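Local coordinates for dual specificity protein phosphatase 18 (Homo sapiens, PDB 2ESB) that removes phosphate from tyrosine and, less readily, threonine residues of phosphorylated MAP-kinase peptides, as a dual-specificity member of the protein-tyrosine phosphatase family, at residues 24-35 with 94-105. Residues are numbered along the deposited sequence; the frame is centred on the assembly and turned at random.
Sequences TKSLYISNGVAA and EMKQGRTLLHCA. With ACT (acetate ion), chain B.
The Ala35 methyl sits squarely over the His103 ring, its CB 3.4 Å from the ring centroid and 11° off the normal, a CH-pi contact at the catalytic end of two parallel strands. In the protein-tyrosine phosphatase fold the central strand runs into the phosphate-binding loop; strand 100-103 does so here, leading to Cys104, the predicted phosphocysteine nucleophile. His103 ND1 donates to Cys104 O, close to the ring plane, at 3.0 Å, and NE2 is hydrogen-bonded to Asn58 ND2, so both nitrogens restrain the ring's rotation.

Strand 27-30, with Ser26 just before it, flanks this central strand in parallel register: Thr100 N and Leu102 N donate to Ser26 O and Tyr28 O, and Tyr28 N and Ser30 N to Thr100 O and Leu102 O. Leu27 CD1 meets Leu102 CD1 on the face packed against helix 83-95; on the other, Leu101 packs CD1 against Tyr28 CB and CD2 against Ala35 CB.

At the far end Arg99, extended from CG to NE, brings its guanidinium almost coplanar with the Tyr28 ring, and NH1 donates to Tyr28 OH at 2.8 Å; Lys25 O lies over one guanidinium face, offset toward the rim. An alanine here, lacking NH1, would probably leave Tyr28 OH without this donor and open a gap beside Lys25 O. With OG set between its backbone N and carbonyl carbon (chi1 72°), Ser26 reaches the last turn of helix 83-95, OG donating to Glu94 OE1 at 2.6 Å on the anti side, 20° out of the carboxylate plane; water 1 donates to the same oxygen at 2.8 Å and meets Thr24 OG1.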
loop_
_atom_site.group_PDB
_atom_site.type_symbol
_atom_site.label_atom_id
_atom_site.label_comp_id
_atom_site.label_asym_id
_atom_site.label_seq_id
_atom_site.Cartn_x
_atom_site.Cartn_y
_atom_site.Cartn_z
ATOM N N THR A 24 5.902 5.074 7.687
ATOM C CA THR A 24 6.946 4.628 8.607
ATOM C C THR A 24 8.157 5.490 8.316
ATOM O O THR A 24 8.088 6.392 7.491
ATOM C CB THR A 24 7.348 3.160 8.379
ATOM O OG1 THR A 24 8.073 3.062 7.149
ATOM C CG2 THR A 24 6.099 2.246 8.326
ATOM N N LYS A 25 9.272 5.212 8.978
ATOM C CA LYS A 25 10.475 5.999 8.748
ATOM C C LYS A 25 10.965 5.876 7.309
ATOM O O LYS A 25 11.661 6.759 6.818
ATOM C CB LYS A 25 11.588 5.562 9.706
ATOM C CG LYS A 25 12.052 4.118 9.527
ATOM C CD LYS A 25 13.194 3.824 10.477
ATOM C CE LYS A 25 13.906 2.530 10.141
ATOM N NZ LYS A 25 15.127 2.381 10.989
ATOM N N SER A 26 10.586 4.804 6.617
ATOM C CA SER A 26 11.050 4.618 5.239
ATOM C C SER A 26 9.961 4.305 4.215
ATOM O O SER A 26 10.257 3.849 3.102
ATOM C CB SER A 26 12.082 3.495 5.187
ATOM O OG SER A 26 11.450 2.242 5.374
ATOM N N LEU A 27 8.704 4.514 4.581
ATOM C CA LEU A 27 7.621 4.235 3.649
ATOM C C LEU A 27 6.607 5.358 3.621
ATOM O O LEU A 27 6.234 5.889 4.671
ATOM C CB LEU A 27 6.920 2.934 4.022
ATOM C CG LEU A 27 5.753 2.541 3.107
ATOM C CD1 LEU A 27 6.276 2.228 1.705
ATOM C CD2 LEU A 27 5.035 1.319 3.706
ATOM N N TYR A 28 6.176 5.710 2.411
ATOM C CA TYR A 28 5.186 6.763 2.179
ATOM C C TYR A 28 4.140 6.280 1.172
ATOM O O TYR A 28 4.396 5.363 0.388
ATOM C CB TYR A 28 5.850 8.007 1.581
ATOM C CG TYR A 28 6.952 8.636 2.407
ATOM C CD1 TYR A 28 8.188 8.008 2.544
ATOM C CD2 TYR A 28 6.771 9.884 3.011
ATOM C CE1 TYR A 28 9.226 8.604 3.255
ATOM C CE2 TYR A 28 7.808 10.496 3.735
ATOM C CZ TYR A 28 9.028 9.846 3.848
ATOM O OH TYR A 28 10.057 10.418 4.548
ATOM N N ILE A 29 2.971 6.910 1.185
ATOM C CA ILE A 29 1.909 6.590 0.228
ATOM C C ILE A 29 1.440 7.907 -0.394
ATOM O O ILE A 29 1.371 8.929 0.293
ATOM C CB ILE A 29 0.662 5.962 0.885
ATOM C CG1 ILE A 29 0.989 4.598 1.496
ATOM C CG2 ILE A 29 -0.429 5.802 -0.166
ATOM C CD1 ILE A 29 -0.190 4.010 2.290
ATOM N N SER A 30 1.108 7.899 -1.679
ATOM C CA SER A 30 0.628 9.132 -2.308
ATOM C C SER A 30 -0.210 8.846 -3.537
ATOM O O SER A 30 -0.372 7.688 -3.944
ATOM C CB SER A 30 1.806 10.031 -2.723
ATOM O OG SER A 30 2.336 9.625 -3.983
ATOM N N ASN A 31 -0.758 9.902 -4.128
ATOM C CA ASN A 31 -1.534 9.741 -5.346
ATOM C C ASN A 31 -0.549 9.880 -6.515
ATOM O O ASN A 31 0.662 10.040 -6.303
ATOM C CB ASN A 31 -2.644 10.794 -5.431
ATOM C CG ASN A 31 -2.106 12.196 -5.563
ATOM O OD1 ASN A 31 -0.897 12.415 -5.517
ATOM N ND2 ASN A 31 -3.005 13.161 -5.729
ATOM N N GLY A 32 -1.057 9.815 -7.743
ATOM C CA GLY A 32 -0.192 9.908 -8.906
ATOM C C GLY A 32 0.448 11.259 -9.155
ATOM O O GLY A 32 1.526 11.338 -9.747
ATOM N N VAL A 33 -0.209 12.330 -8.724
ATOM C CA VAL A 33 0.344 13.659 -8.923
ATOM C C VAL A 33 1.643 13.849 -8.140
ATOM O O VAL A 33 2.675 14.257 -8.686
ATOM C CB VAL A 33 -0.640 14.746 -8.464
ATOM C CG1 VAL A 33 -0.043 16.120 -8.726
ATOM C CG2 VAL A 33 -1.971 14.582 -9.180
ATOM N N ALA A 34 1.576 13.550 -6.852
ATOM C CA ALA A 34 2.714 13.706 -5.968
ATOM C C ALA A 34 3.883 12.841 -6.394
ATOM O O ALA A 34 5.037 13.241 -6.261
ATOM C CB ALA A 34 2.300 13.363 -4.542
ATOM N N ALA A 35 3.567 11.662 -6.920
ATOM C CA ALA A 35 4.571 10.699 -7.345
ATOM C C ALA A 35 5.498 11.198 -8.453
ATOM O O ALA A 35 6.563 10.633 -8.667
ATOM C CB ALA A 35 3.884 9.409 -7.781
ATOM N N GLU A 94 14.754 -0.147 2.928
ATOM C CA GLU A 94 14.982 0.425 4.247
ATOM C C GLU A 94 16.339 -0.018 4.786
ATOM O O GLU A 94 17.097 0.787 5.318
ATOM C CB GLU A 94 13.882 -0.002 5.223
ATOM C CG GLU A 94 14.103 0.525 6.647
ATOM C CD GLU A 94 12.947 0.206 7.576
ATOM O OE1 GLU A 94 11.918 0.910 7.521
ATOM O OE2 GLU A 94 13.067 -0.760 8.355
ATOM N N MET A 95 16.643 -1.303 4.637
ATOM C CA MET A 95 17.913 -1.836 5.114
ATOM C C MET A 95 19.085 -1.131 4.460
ATOM O O MET A 95 20.154 -1.000 5.056
ATOM C CB MET A 95 17.998 -3.338 4.846
ATOM C CG MET A 95 16.946 -4.139 5.608
ATOM S SD MET A 95 16.881 -3.630 7.343
ATOM C CE MET A 95 18.169 -4.670 8.016
ATOM N N LYS A 96 18.877 -0.661 3.237
ATOM C CA LYS A 96 19.926 0.038 2.512
ATOM C C LYS A 96 19.865 1.538 2.750
ATOM O O LYS A 96 20.442 2.312 1.988
ATOM C CB LYS A 96 19.815 -0.271 1.013
ATOM C CG LYS A 96 19.883 -1.764 0.719
ATOM C CD LYS A 96 20.543 -2.069 -0.608
ATOM C CE LYS A 96 20.911 -3.545 -0.680
ATOM N NZ LYS A 96 21.820 -3.838 -1.819
ATOM N N GLN A 97 19.147 1.947 3.797
ATOM C CA GLN A 97 19.029 3.360 4.151
ATOM C C GLN A 97 18.312 4.221 3.118
ATOM O O GLN A 97 18.583 5.419 3.004
ATOM C CB GLN A 97 20.419 3.965 4.412
ATOM C CG GLN A 97 21.216 3.253 5.489
ATOM C CD GLN A 97 20.483 3.214 6.812
ATOM O OE1 GLN A 97 20.132 4.254 7.375
ATOM N NE2 GLN A 97 20.243 2.008 7.317
ATOM N N GLY A 98 17.403 3.621 2.362
ATOM C CA GLY A 98 16.665 4.385 1.378
ATOM C C GLY A 98 15.249 4.540 1.887
ATOM O O GLY A 98 14.952 4.125 3.006
ATOM N N ARG A 99 14.382 5.139 1.076
ATOM C CA ARG A 99 12.982 5.335 1.445
ATOM C C ARG A 99 12.106 5.021 0.234
ATOM O O ARG A 99 12.441 5.362 -0.901
ATOM C CB ARG A 99 12.736 6.772 1.908
ATOM C CG ARG A 99 13.532 7.152 3.140
ATOM C CD ARG A 99 13.091 8.499 3.697
ATOM N NE ARG A 99 14.054 8.976 4.689
ATOM C CZ ARG A 99 13.865 10.019 5.487
ATOM N NH1 ARG A 99 12.735 10.709 5.423
ATOM N NH2 ARG A 99 14.816 10.378 6.344
ATOM N N THR A 100 10.970 4.392 0.492
ATOM C CA THR A 100 10.075 3.996 -0.579
ATOM C C THR A 100 8.750 4.745 -0.611
ATOM O O THR A 100 8.138 4.984 0.432
ATOM C CB THR A 100 9.753 2.483 -0.461
ATOM O OG1 THR A 100 10.974 1.726 -0.466
ATOM C CG2 THR A 100 8.870 2.021 -1.605
ATOM N N LEU A 101 8.324 5.118 -1.820
ATOM C CA LEU A 101 7.025 5.739 -2.029
ATOM C C LEU A 101 6.184 4.726 -2.790
ATOM O O LEU A 101 6.555 4.282 -3.892
ATOM C CB LEU A 101 7.089 7.027 -2.878
ATOM C CG LEU A 101 5.714 7.525 -3.382
ATOM C CD1 LEU A 101 4.823 7.966 -2.199
ATOM C CD2 LEU A 101 5.897 8.694 -4.355
ATOM N N LEU A 102 5.075 4.329 -2.184
ATOM C CA LEU A 102 4.126 3.436 -2.828
ATOM C C LEU A 102 3.034 4.383 -3.312
ATOM O O LEU A 102 2.552 5.182 -2.524
ATOM C CB LEU A 102 3.472 2.494 -1.816
ATOM C CG LEU A 102 4.073 1.135 -1.503
ATOM C CD1 LEU A 102 3.296 0.517 -0.334
ATOM C CD2 LEU A 102 4.006 0.252 -2.760
ATOM N N HIS A 103 2.641 4.303 -4.583
ATOM C CA HIS A 103 1.556 5.146 -5.077
ATOM C C HIS A 103 0.741 4.409 -6.134
ATOM O O HIS A 103 1.173 3.403 -6.697
ATOM C CB HIS A 103 2.092 6.451 -5.683
ATOM C CG HIS A 103 2.614 6.307 -7.083
ATOM N ND1 HIS A 103 1.807 6.430 -8.195
ATOM C CD2 HIS A 103 3.866 6.070 -7.550
ATOM C CE1 HIS A 103 2.540 6.282 -9.286
ATOM N NE2 HIS A 103 3.792 6.063 -8.923
ATOM N N CYS A 104 -0.464 4.900 -6.370
ATOM C CA CYS A 104 -1.313 4.345 -7.407
ATOM C C CYS A 104 -1.915 5.595 -8.056
ATOM O O CYS A 104 -1.206 6.603 -8.191
ATOM C CB CYS A 104 -2.358 3.370 -6.824
ATOM S SG CYS A 104 -3.300 3.908 -5.373
ATOM N N ALA A 105 -3.171 5.571 -8.479
ATOM C CA ALA A 105 -3.720 6.776 -9.096
ATOM C C ALA A 105 -4.166 7.776 -8.032
ATOM O O ALA A 105 -3.795 8.951 -8.078
ATOM C CB ALA A 105 -4.891 6.423 -10.031
HETATM C C ACT B . 9.588 3.466 12.207
HETATM O O ACT B . 9.267 3.511 10.998
HETATM O OXT ACT B . 10.140 2.473 12.737
HETATM C CH3 ACT B . 9.271 4.715 13.058
HETATM O O HOH W 1 9.116 0.696 7.806
HETATM O O HOH W 2 11.608 1.417 2.135
#